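Local coordinates for bifunctional protein PutA (Bdellovibrio bacteriovorus, PDB 5UR2) that probably oxidises proline to glutamate in two steps, combining a flavin-dependent proline dehydrogenase and an NAD-dependent L-glutamate gamma-semialdehyde dehydrogenase in one chain, at residues A305-D308 and Y309-E313; P322-N326 and K327-D331; W675-M678 and K679-Q682. One frame throughout, in Å; residues are numbered along the deposited sequence.

Interaction 1: residues A305-D308 and Y309-E313; sequences AYWD and YETIE. With P5F (N-propargylglycine-modified flavin adenine dinucleotide), chain F.
With chi1 at -171°, the indole of Trp-307 swings to the side of its own carbonyl carbon. Thr-311, one helical turn later, has OG1 wedged between backbone N and C (chi1 65°), and these two settings bring its methyl up to the indole. CG2 lies over the six-membered ring, 3.8 Å from the centroid and only 9° off the normal, a CH-pi contact. The adenine of the modified flavin covers the opposite face, with C6A of the cofactor 3.4 Å from CE2 of Trp-307, so the indole is held between methyl and base. Its NE1 hydrogen-bonds to the carbonyl oxygen of Tyr-324, which, with the two covered faces, would limit rotation of the ring. The threonine hydroxyl is used as well: OG1 of Thr-311 donates to O of Asp-308 at 3.0 Å, approaching tilted from the carbonyl plane, while N of Ile-312 takes the same oxygen at 3.0 Å. Two donors thus share one acceptor in the first turn of the helix. Tyr-306 is the N-cap residue, its O accepting from N of Glu-310 at 2.8 Å. Just before the helix, N of Ala-305 gives a hydrogen bond to flavin O2 (2.8 Å), and CB of Ala-305 approaches flavin N1. OE2 of Glu-310 is engaged by the backbone N of Tyr-243. The segment leads from barrel strand 298-302 into helix 307-317 of the proline dehydrogenase TIM barrel. Arg-418 of helix 409-423 packs on Ala-305 and Tyr-306, and Gly-978 and Ala-980 of the second subunit rest against Asp-308 and Ile-312.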
loop_
_atom_site.group_PDB
_atom_site.type_symbol
_atom_site.label_atom_id
_atom_site.label_comp_id
_atom_site.label_asym_id
_atom_site.label_seq_id
_atom_site.Cartn_x
_atom_site.Cartn_y
_atom_site.Cartn_z
ATOM N N ALA B 305 -1.817 39.004 18.624
ATOM C CA ALA B 305 -0.429 38.665 18.292
ATOM C C ALA B 305 -0.196 37.192 17.961
ATOM O O ALA B 305 0.926 36.831 17.589
ATOM C CB ALA B 305 0.507 39.053 19.452
ATOM N N TYR B 306 -1.190 36.323 18.116
ATOM C CA TYR B 306 -0.930 34.888 18.021
ATOM C C TYR B 306 -1.709 34.229 16.878
ATOM O O TYR B 306 -2.121 33.072 16.988
ATOM C CB TYR B 306 -1.233 34.204 19.359
ATOM C CG TYR B 306 -0.577 34.875 20.564
ATOM C CD1 TYR B 306 0.729 34.559 20.934
ATOM C CD2 TYR B 306 -1.267 35.810 21.335
ATOM C CE1 TYR B 306 1.339 35.171 22.031
ATOM C CE2 TYR B 306 -0.672 36.427 22.426
ATOM C CZ TYR B 306 0.632 36.100 22.775
ATOM O OH TYR B 306 1.236 36.708 23.855
ATOM N N TRP B 307 -1.902 34.952 15.767
ATOM C CA TRP B 307 -2.829 34.495 14.733
ATOM C C TRP B 307 -2.381 33.163 14.136
ATOM O O TRP B 307 -3.154 32.203 14.097
ATOM C CB TRP B 307 -2.992 35.549 13.634
ATOM C CG TRP B 307 -4.108 35.175 12.695
ATOM C CD1 TRP B 307 -5.420 35.489 12.835
ATOM C CD2 TRP B 307 -4.011 34.373 11.507
ATOM N NE1 TRP B 307 -6.150 34.956 11.797
ATOM C CE2 TRP B 307 -5.311 34.269 10.966
ATOM C CE3 TRP B 307 -2.947 33.742 10.845
ATOM C CZ2 TRP B 307 -5.586 33.560 9.793
ATOM C CZ3 TRP B 307 -3.216 33.033 9.676
ATOM C CH2 TRP B 307 -4.527 32.955 9.159
ATOM N N ASP B 308 -1.145 33.100 13.627
ATOM C CA ASP B 308 -0.631 31.843 13.078
ATOM C C ASP B 308 -0.674 30.725 14.112
ATOM O O ASP B 308 -1.104 29.604 13.810
ATOM C CB ASP B 308 0.800 32.019 12.564
ATOM C CG ASP B 308 0.876 32.929 11.361
ATOM O OD1 ASP B 308 0.419 32.520 10.276
ATOM O OD2 ASP B 308 1.391 34.054 11.504
ATOM N N TYR B 309 -0.208 31.004 15.336
ATOM C CA TYR B 309 -0.235 29.994 16.393
ATOM C C TYR B 309 -1.644 29.451 16.615
ATOM O O TYR B 309 -1.841 28.230 16.721
ATOM C CB TYR B 309 0.333 30.565 17.697
ATOM C CG TYR B 309 0.102 29.666 18.895
ATOM C CD1 TYR B 309 0.984 28.624 19.204
ATOM C CD2 TYR B 309 -1.007 29.845 19.721
ATOM C CE1 TYR B 309 0.763 27.796 20.320
ATOM C CE2 TYR B 309 -1.233 29.024 20.826
ATOM C CZ TYR B 309 -0.341 28.009 21.124
ATOM O OH TYR B 309 -0.580 27.198 22.213
ATOM N N GLU B 310 -2.643 30.340 16.691
ATOM C CA GLU B 310 -3.993 29.879 17.009
ATOM C C GLU B 310 -4.574 28.998 15.899
ATOM O O GLU B 310 -5.246 27.997 16.191
ATOM C CB GLU B 310 -4.920 31.068 17.283
ATOM C CG GLU B 310 -4.541 31.991 18.463
ATOM C CD GLU B 310 -4.554 31.319 19.836
ATOM O OE1 GLU B 310 -4.940 30.137 19.953
ATOM O OE2 GLU B 310 -4.179 31.994 20.814
ATOM N N THR B 311 -4.338 29.335 14.625
ATOM C CA THR B 311 -4.869 28.473 13.565
ATOM C C THR B 311 -4.155 27.121 13.554
ATOM O O THR B 311 -4.792 26.081 13.360
ATOM C CB THR B 311 -4.754 29.142 12.194
ATOM O OG1 THR B 311 -3.375 29.306 11.857
ATOM C CG2 THR B 311 -5.460 30.520 12.195
ATOM N N ILE B 312 -2.842 27.110 13.804
ATOM C CA ILE B 312 -2.100 25.845 13.823
ATOM C C ILE B 312 -2.539 24.993 15.012
ATOM O O ILE B 312 -2.852 23.805 14.872
ATOM C CB ILE B 312 -0.584 26.119 13.852
ATOM C CG1 ILE B 312 -0.127 26.753 12.541
ATOM C CG2 ILE B 312 0.207 24.841 14.099
ATOM C CD1 ILE B 312 1.288 27.345 12.620
ATOM N N GLU B 313 -2.595 25.601 16.196
ATOM C CA GLU B 313 -2.997 24.888 17.406
ATOM C C GLU B 313 -4.395 24.297 17.270
ATOM O O GLU B 313 -4.619 23.124 17.577
ATOM C CB GLU B 313 -2.925 25.839 18.603
ATOM C CG GLU B 313 -3.246 25.191 19.931
ATOM C CD GLU B 313 -2.171 24.213 20.392
ATOM O OE1 GLU B 313 -1.073 24.163 19.783
ATOM O OE2 GLU B 313 -2.440 23.485 21.370
HETATM P PA P5F F . -3.051 45.578 11.049
HETATM O O1A P5F F . -4.195 46.579 10.673
HETATM O O2A P5F F . -2.144 45.170 9.998
HETATM O O5B P5F F . -3.517 44.236 11.546
HETATM C C5B P5F F . -2.726 43.055 11.600
HETATM C C4B P5F F . -3.450 42.027 12.481
HETATM O O4B P5F F . -4.579 41.453 11.867
HETATM C C3B P5F F . -2.648 40.845 12.943
HETATM O O3B P5F F . -1.801 41.151 13.984
HETATM C C2B P5F F . -3.695 39.881 13.333
HETATM O O2B P5F F . -4.152 40.193 14.604
HETATM C C1B P5F F . -4.776 40.152 12.349
HETATM N N9A P5F F . -4.787 39.261 11.217
HETATM C C8A P5F F . -3.767 39.026 10.305
HETATM N N7A P5F F . -4.202 38.143 9.397
HETATM C C5A P5F F . -5.523 37.782 9.674
HETATM C C6A P5F F . -6.451 36.915 9.103
HETATM N N6A P5F F . -6.122 36.159 7.927
HETATM N N1A P5F F . -7.676 36.771 9.645
HETATM C C2A P5F F . -8.035 37.464 10.747
HETATM N N3A P5F F . -7.137 38.299 11.346
HETATM C C4A P5F F . -5.908 38.484 10.849
HETATM N N1 P5F F . -1.392 41.506 20.906
HETATM C C2 P5F F . -1.959 40.532 21.808
HETATM O O2 P5F F . -2.582 39.430 21.268
HETATM N N3 P5F F . -1.886 40.709 23.228
HETATM C C4 P5F F . -1.255 41.834 23.814
HETATM O O4 P5F F . -1.220 41.944 25.210
HETATM C C4X P5F F . -0.649 42.859 22.864
HETATM N N5 P5F F . 0.142 43.986 23.355
HETATM C C5X P5F F . 0.295 45.121 22.424
HETATM C C6 P5F F . 0.574 46.489 22.958
HETATM C C7 P5F F . 0.635 47.595 22.073
HETATM C C7M P5F F . 0.917 48.974 22.628
HETATM C C8 P5F F . 0.429 47.413 20.672
HETATM C C8M P5F F . 0.483 48.567 19.703
HETATM C C9 P5F F . 0.162 46.122 20.159
HETATM C C9A P5F F . 0.099 44.954 21.082
HETATM N N10 P5F F . -0.200 43.622 20.549
HETATM C C10 P5F F . -0.734 42.665 21.477
HETATM C "C1'" P5F F . -0.152 43.305 19.101
HETATM C "C2'" P5F F . -1.437 43.701 18.371
HETATM O "O2'" P5F F . -2.454 42.878 18.797
HETATM C "C3'" P5F F . -1.352 43.651 16.844
HETATM O "O3'" P5F F . -1.099 42.351 16.463
HETATM C "C4'" P5F F . -0.274 44.530 16.228
HETATM O "O4'" P5F F . -0.087 45.606 17.081
HETATM C "C5'" P5F F . -0.517 44.947 14.765
HETATM O "O5'" P5F F . -1.863 45.268 14.476
HETATM P P P5F F . -2.358 46.503 13.548
HETATM O O1P P5F F . -3.770 47.135 13.853
HETATM O O2P P5F F . -1.097 47.442 13.639
HETATM O O3P P5F F . -2.009 45.976 12.033
HETATM C C21 P5F F . 2.118 42.512 24.231
HETATM C C22 P5F F . 1.100 43.327 23.879
HETATM C C23 P5F F . 1.919 41.377 25.251
#

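Interaction 2: residues P322-N326 and K327-D331; sequences PVYTN and KAESD. With P5F (N-propargylglycine-modified flavin adenine dinucleotide), chain F.
Asn-326 caps helix 327-343 at its N-terminus: OD1 of Asn-326 accepts from N of Ala-328 at 3.1 Å, the donor standing above the carbonyl plane of the amide rather than on a lone pair. O of Asn-326 also takes a weak bond from N of Glu-329. Packing joins Tyr-324 to Glu-329. With CG of Tyr-324 beside its backbone N (chi1 -59°), the ring lies against the glutamate, whose CD is 3.4 Å from CD1 of Tyr-324; ring and carboxylate planes stand 59° apart. OE1 of Glu-329 hydrogen-bonds to Thr-454.

Cofactor bonds come from both segments. OG of Ser-330 donates to adenine N3A at 2.8 Å, and adenine N6A gives a weak bond to O of Thr-325. Ionic contacts centre on Lys-327, whose NZ reaches phosphate oxygen O1A at 2.9 Å and forms a salt bridge with OD2 of Asp-331, also at 2.9 Å, on the syn lone pair. Asp-331 is bridged to Lys-303 too. The adenine is thus recognised at two separate polar sites, its amino group by a backbone carbonyl and N3A by a hydroxyl, while the carboxylate of Asp-331 is placed to orient the lysine and would be expected to keep it charged for the pyrophosphate.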
loop_
_atom_site.group_PDB
_atom_site.type_symbol
_atom_site.label_atom_id
_atom_site.label_comp_id
_atom_site.label_asym_id
_atom_site.label_seq_id
_atom_site.Cartn_x
_atom_site.Cartn_y
_atom_site.Cartn_z
ATOM N N PRO B 322 -10.374 29.802 17.035
ATOM C CA PRO B 322 -10.926 30.927 17.807
ATOM C C PRO B 322 -10.717 32.298 17.182
ATOM O O PRO B 322 -11.374 33.252 17.623
ATOM C CB PRO B 322 -10.190 30.826 19.155
ATOM C CG PRO B 322 -8.888 30.277 18.804
ATOM C CD PRO B 322 -9.160 29.267 17.680
ATOM N N VAL B 323 -9.828 32.440 16.202
ATOM C CA VAL B 323 -9.616 33.718 15.524
ATOM C C VAL B 323 -10.450 33.745 14.252
ATOM O O VAL B 323 -10.792 32.702 13.683
ATOM C CB VAL B 323 -8.125 33.976 15.210
ATOM C CG1 VAL B 323 -7.341 34.217 16.498
ATOM C CG2 VAL B 323 -7.522 32.795 14.443
ATOM N N TYR B 324 -10.830 34.953 13.830
ATOM C CA TYR B 324 -11.291 35.129 12.461
ATOM C C TYR B 324 -10.170 34.739 11.523
ATOM O O TYR B 324 -8.991 34.887 11.853
ATOM C CB TYR B 324 -11.690 36.585 12.171
ATOM C CG TYR B 324 -12.774 37.125 13.045
ATOM C CD1 TYR B 324 -14.097 36.714 12.883
ATOM C CD2 TYR B 324 -12.481 38.044 14.050
ATOM C CE1 TYR B 324 -15.116 37.233 13.694
ATOM C CE2 TYR B 324 -13.476 38.549 14.874
ATOM C CZ TYR B 324 -14.785 38.143 14.693
ATOM O OH TYR B 324 -15.756 38.662 15.503
ATOM N N THR B 325 -10.532 34.246 10.340
ATOM C CA THR B 325 -9.508 33.913 9.361
ATOM C C THR B 325 -9.606 34.778 8.107
ATOM O O THR B 325 -8.844 34.571 7.161
ATOM C CB THR B 325 -9.549 32.417 9.025
ATOM O OG1 THR B 325 -10.871 32.040 8.652
ATOM C CG2 THR B 325 -9.120 31.597 10.256
ATOM N N ASN B 326 -10.489 35.768 8.094
ATOM C CA ASN B 326 -10.496 36.835 7.101
ATOM C C ASN B 326 -10.048 38.107 7.811
ATOM O O ASN B 326 -10.671 38.522 8.796
ATOM C CB ASN B 326 -11.899 36.963 6.497
ATOM C CG ASN B 326 -12.096 38.229 5.652
ATOM O OD1 ASN B 326 -11.164 38.964 5.352
ATOM N ND2 ASN B 326 -13.338 38.453 5.241
ATOM N N LYS B 327 -8.967 38.723 7.326
ATOM C CA LYS B 327 -8.379 39.813 8.100
ATOM C C LYS B 327 -9.336 41.003 8.219
ATOM O O LYS B 327 -9.304 41.730 9.220
ATOM C CB LYS B 327 -7.042 40.238 7.485
ATOM C CG LYS B 327 -6.195 41.106 8.436
ATOM C CD LYS B 327 -6.263 42.601 8.040
ATOM C CE LYS B 327 -5.478 43.479 9.025
ATOM N NZ LYS B 327 -5.593 44.936 8.670
ATOM N N ALA B 328 -10.185 41.218 7.212
ATOM C CA ALA B 328 -11.191 42.267 7.296
ATOM C C ALA B 328 -12.197 42.010 8.420
ATOM O O ALA B 328 -12.748 42.971 8.974
ATOM C CB ALA B 328 -11.902 42.432 5.945
ATOM N N GLU B 329 -12.461 40.739 8.766
ATOM C CA GLU B 329 -13.297 40.460 9.940
ATOM C C GLU B 329 -12.677 41.031 11.207
ATOM O O GLU B 329 -13.385 41.587 12.051
ATOM C CB GLU B 329 -13.518 38.960 10.144
ATOM C CG GLU B 329 -14.509 38.299 9.226
ATOM C CD GLU B 329 -14.701 36.819 9.550
ATOM O OE1 GLU B 329 -13.718 36.043 9.489
ATOM O OE2 GLU B 329 -15.841 36.443 9.895
ATOM N N SER B 330 -11.355 40.890 11.372
ATOM C CA SER B 330 -10.704 41.444 12.560
ATOM C C SER B 330 -10.809 42.968 12.594
ATOM O O SER B 330 -11.168 43.553 13.624
ATOM C CB SER B 330 -9.245 41.007 12.613
ATOM O OG SER B 330 -9.154 39.615 12.799
ATOM N N ASP B 331 -10.519 43.627 11.468
ATOM C CA ASP B 331 -10.643 45.080 11.409
ATOM C C ASP B 331 -12.074 45.509 11.725
ATOM O O ASP B 331 -12.304 46.381 12.572
ATOM C CB ASP B 331 -10.250 45.587 10.017
ATOM C CG ASP B 331 -8.753 45.422 9.705
ATOM O OD1 ASP B 331 -7.924 45.204 10.622
ATOM O OD2 ASP B 331 -8.407 45.534 8.511
HETATM P PA P5F F . -3.051 45.578 11.049
HETATM O O1A P5F F . -4.195 46.579 10.673
HETATM O O2A P5F F . -2.144 45.170 9.998
HETATM O O5B P5F F . -3.517 44.236 11.546
HETATM C C5B P5F F . -2.726 43.055 11.600
HETATM C C4B P5F F . -3.450 42.027 12.481
HETATM O O4B P5F F . -4.579 41.453 11.867
HETATM C C3B P5F F . -2.648 40.845 12.943
HETATM O O3B P5F F . -1.801 41.151 13.984
HETATM C C2B P5F F . -3.695 39.881 13.333
HETATM O O2B P5F F . -4.152 40.193 14.604
HETATM C C1B P5F F . -4.776 40.152 12.349
HETATM N N9A P5F F . -4.787 39.261 11.217
HETATM C C8A P5F F . -3.767 39.026 10.305
HETATM N N7A P5F F . -4.202 38.143 9.397
HETATM C C5A P5F F . -5.523 37.782 9.674
HETATM C C6A P5F F . -6.451 36.915 9.103
HETATM N N6A P5F F . -6.122 36.159 7.927
HETATM N N1A P5F F . -7.676 36.771 9.645
HETATM C C2A P5F F . -8.035 37.464 10.747
HETATM N N3A P5F F . -7.137 38.299 11.346
HETATM C C4A P5F F . -5.908 38.484 10.849
HETATM N N1 P5F F . -1.392 41.506 20.906
HETATM C C2 P5F F . -1.959 40.532 21.808
HETATM O O2 P5F F . -2.582 39.430 21.268
HETATM N N3 P5F F . -1.886 40.709 23.228
HETATM C C4 P5F F . -1.255 41.834 23.814
HETATM O O4 P5F F . -1.220 41.944 25.210
HETATM C C4X P5F F . -0.649 42.859 22.864
HETATM N N5 P5F F . 0.142 43.986 23.355
HETATM C C5X P5F F . 0.295 45.121 22.424
HETATM C C6 P5F F . 0.574 46.489 22.958
HETATM C C7 P5F F . 0.635 47.595 22.073
HETATM C C7M P5F F . 0.917 48.974 22.628
HETATM C C8 P5F F . 0.429 47.413 20.672
HETATM C C8M P5F F . 0.483 48.567 19.703
HETATM C C9 P5F F . 0.162 46.122 20.159
HETATM C C9A P5F F . 0.099 44.954 21.082
HETATM N N10 P5F F . -0.200 43.622 20.549
HETATM C C10 P5F F . -0.734 42.665 21.477
HETATM C "C1'" P5F F . -0.152 43.305 19.101
HETATM C "C2'" P5F F . -1.437 43.701 18.371
HETATM O "O2'" P5F F . -2.454 42.878 18.797
HETATM C "C3'" P5F F . -1.352 43.651 16.844
HETATM O "O3'" P5F F . -1.099 42.351 16.463
HETATM C "C4'" P5F F . -0.274 44.530 16.228
HETATM O "O4'" P5F F . -0.087 45.606 17.081
HETATM C "C5'" P5F F . -0.517 44.947 14.765
HETATM O "O5'" P5F F . -1.863 45.268 14.476
HETATM P P P5F F . -2.358 46.503 13.548
HETATM O O1P P5F F . -3.770 47.135 13.853
HETATM O O2P P5F F . -1.097 47.442 13.639
HETATM O O3P P5F F . -2.009 45.976 12.033
HETATM C C21 P5F F . 2.118 42.512 24.231
HETATM C C22 P5F F . 1.100 43.327 23.879
HETATM C C23 P5F F . 1.919 41.377 25.251
#

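Interaction 3: residues W675-M678 and K679-Q682; sequences WGLM and KMIQ
Met-678 and Lys-679 lie in the middle of helix 671-684, the crossover helix of a beta-alpha-beta unit between parallel strands 661-665 and 691-693 in the aldehyde dehydrogenase part of the chain. Lys-679 folds back along the helix, its chain bent at chi2 (-55°), and lays CE over one face of the Trp-675 indole. This CH-pi contact brings CE of Lys-679 to 3.8 Å from the centroid of the six-membered ring, 25° off its normal. The methylene does the touching; the ammonium goes on to a salt bridge with Glu-505. Met-678 reaches forward one turn, its bent chain carrying CE to 3.9 Å from CG of Gln-682, with SD looser against Ile-681. CD1 of Ile-681 meets CG of Leu-677 at 3.8 Å. Trp-675 and Met-678 pack on Val-500 of strand 495-501 and Phe-693 of strand 691-693, whereas Leu-677 and Met-680 face Met-568 of helix 554-570. Regular backbone bonds span the turns, such as N of Ile-681 to O of Leu-677 at 2.9 Å. The amide of Gln-682 steadies the lysine, with OE1 of Gln-682 accepting from NZ of Lys-679 at 2.8 Å.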
loop_
_atom_site.group_PDB
_atom_site.type_symbol
_atom_site.label_atom_id
_atom_site.label_comp_id
_atom_site.label_asym_id
_atom_site.label_seq_id
_atom_site.Cartn_x
_atom_site.Cartn_y
_atom_site.Cartn_z
ATOM N N TRP B 675 -13.273 -4.600 31.169
ATOM C CA TRP B 675 -14.667 -4.980 31.359
ATOM C C TRP B 675 -15.590 -3.953 30.719
ATOM O O TRP B 675 -16.530 -4.313 29.998
ATOM C CB TRP B 675 -14.910 -5.141 32.859
ATOM C CG TRP B 675 -16.320 -5.216 33.387
ATOM C CD1 TRP B 675 -16.968 -4.252 34.109
ATOM C CD2 TRP B 675 -17.213 -6.339 33.325
ATOM N NE1 TRP B 675 -18.217 -4.700 34.490
ATOM C CE2 TRP B 675 -18.390 -5.976 34.019
ATOM C CE3 TRP B 675 -17.133 -7.614 32.746
ATOM C CZ2 TRP B 675 -19.487 -6.838 34.135
ATOM C CZ3 TRP B 675 -18.221 -8.471 32.870
ATOM C CH2 TRP B 675 -19.386 -8.074 33.552
ATOM N N GLY B 676 -15.283 -2.665 30.902
ATOM C CA GLY B 676 -16.029 -1.640 30.196
ATOM C C GLY B 676 -15.956 -1.804 28.688
ATOM O O GLY B 676 -16.959 -1.634 27.991
ATOM N N LEU B 677 -14.774 -2.166 28.161
ATOM C CA LEU B 677 -14.658 -2.394 26.720
ATOM C C LEU B 677 -15.562 -3.532 26.264
ATOM O O LEU B 677 -16.242 -3.420 25.234
ATOM C CB LEU B 677 -13.203 -2.674 26.321
ATOM C CG LEU B 677 -12.983 -3.029 24.838
ATOM C CD1 LEU B 677 -13.326 -1.878 23.881
ATOM C CD2 LEU B 677 -11.549 -3.498 24.573
ATOM N N MET B 678 -15.584 -4.635 27.016
ATOM C CA MET B 678 -16.406 -5.777 26.619
ATOM C C MET B 678 -17.893 -5.418 26.605
ATOM O O MET B 678 -18.637 -5.845 25.711
ATOM C CB MET B 678 -16.141 -6.958 27.561
ATOM C CG MET B 678 -16.845 -8.248 27.140
ATOM S SD MET B 678 -16.348 -8.778 25.512
ATOM C CE MET B 678 -17.667 -9.917 25.096
ATOM N N LYS B 679 -18.343 -4.626 27.580
ATOM C CA LYS B 679 -19.751 -4.234 27.636
ATOM C C LYS B 679 -20.131 -3.378 26.435
ATOM O O LYS B 679 -21.258 -3.467 25.922
ATOM C CB LYS B 679 -20.029 -3.488 28.948
ATOM C CG LYS B 679 -20.082 -4.429 30.152
ATOM C CD LYS B 679 -21.115 -5.529 29.891
ATOM C CE LYS B 679 -20.960 -6.729 30.809
ATOM N NZ LYS B 679 -21.704 -7.918 30.263
ATOM N N MET B 680 -19.211 -2.514 25.996
ATOM C CA MET B 680 -19.459 -1.698 24.819
ATOM C C MET B 680 -19.435 -2.554 23.559
ATOM O O MET B 680 -20.245 -2.350 22.645
ATOM C CB MET B 680 -18.422 -0.568 24.727
ATOM C CG MET B 680 -18.415 0.392 25.914
ATOM S SD MET B 680 -17.375 1.856 25.675
ATOM C CE MET B 680 -15.713 1.199 25.762
ATOM N N ILE B 681 -18.538 -3.539 23.515
ATOM C CA ILE B 681 -18.507 -4.468 22.392
ATOM C C ILE B 681 -19.833 -5.201 22.286
ATOM O O ILE B 681 -20.429 -5.279 21.205
ATOM C CB ILE B 681 -17.315 -5.440 22.538
ATOM C CG1 ILE B 681 -16.008 -4.755 22.103
ATOM C CG2 ILE B 681 -17.536 -6.735 21.770
ATOM C CD1 ILE B 681 -14.780 -5.472 22.565
ATOM N N GLN B 682 -20.359 -5.675 23.418
ATOM C CA GLN B 682 -21.666 -6.318 23.401
ATOM C C GLN B 682 -22.750 -5.338 22.978
ATOM O O GLN B 682 -23.629 -5.689 22.183
ATOM C CB GLN B 682 -21.994 -6.910 24.777
ATOM C CG GLN B 682 -21.083 -8.089 25.171
ATOM C CD GLN B 682 -21.464 -8.698 26.522
ATOM O OE1 GLN B 682 -21.057 -8.215 27.570
ATOM N NE2 GLN B 682 -22.221 -9.778 26.490
#

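Interactions 1 and 2 belong to successive helices of the proline dehydrogenase barrel and grip one cofactor: Trp-307 and the alkyl chain of Lys-327 cover opposite faces of the same adenine, and Val-323 packs on Trp-307 and Thr-311. Both are helix beginnings dense in polar bonds, but interaction 1 combines aromatic and CH-pi contacts with flavin recognition, whereas interaction 2 adds capping and charge at the phosphate. Interaction 3 lies about 40 Å and 45 Å from them, centre to centre, in the aldehyde dehydrogenase part. All three are partly buried, interaction 3 with the larger share of buried residues; there, mid-helix, apolar chains pack together and only the lysine end is ionic.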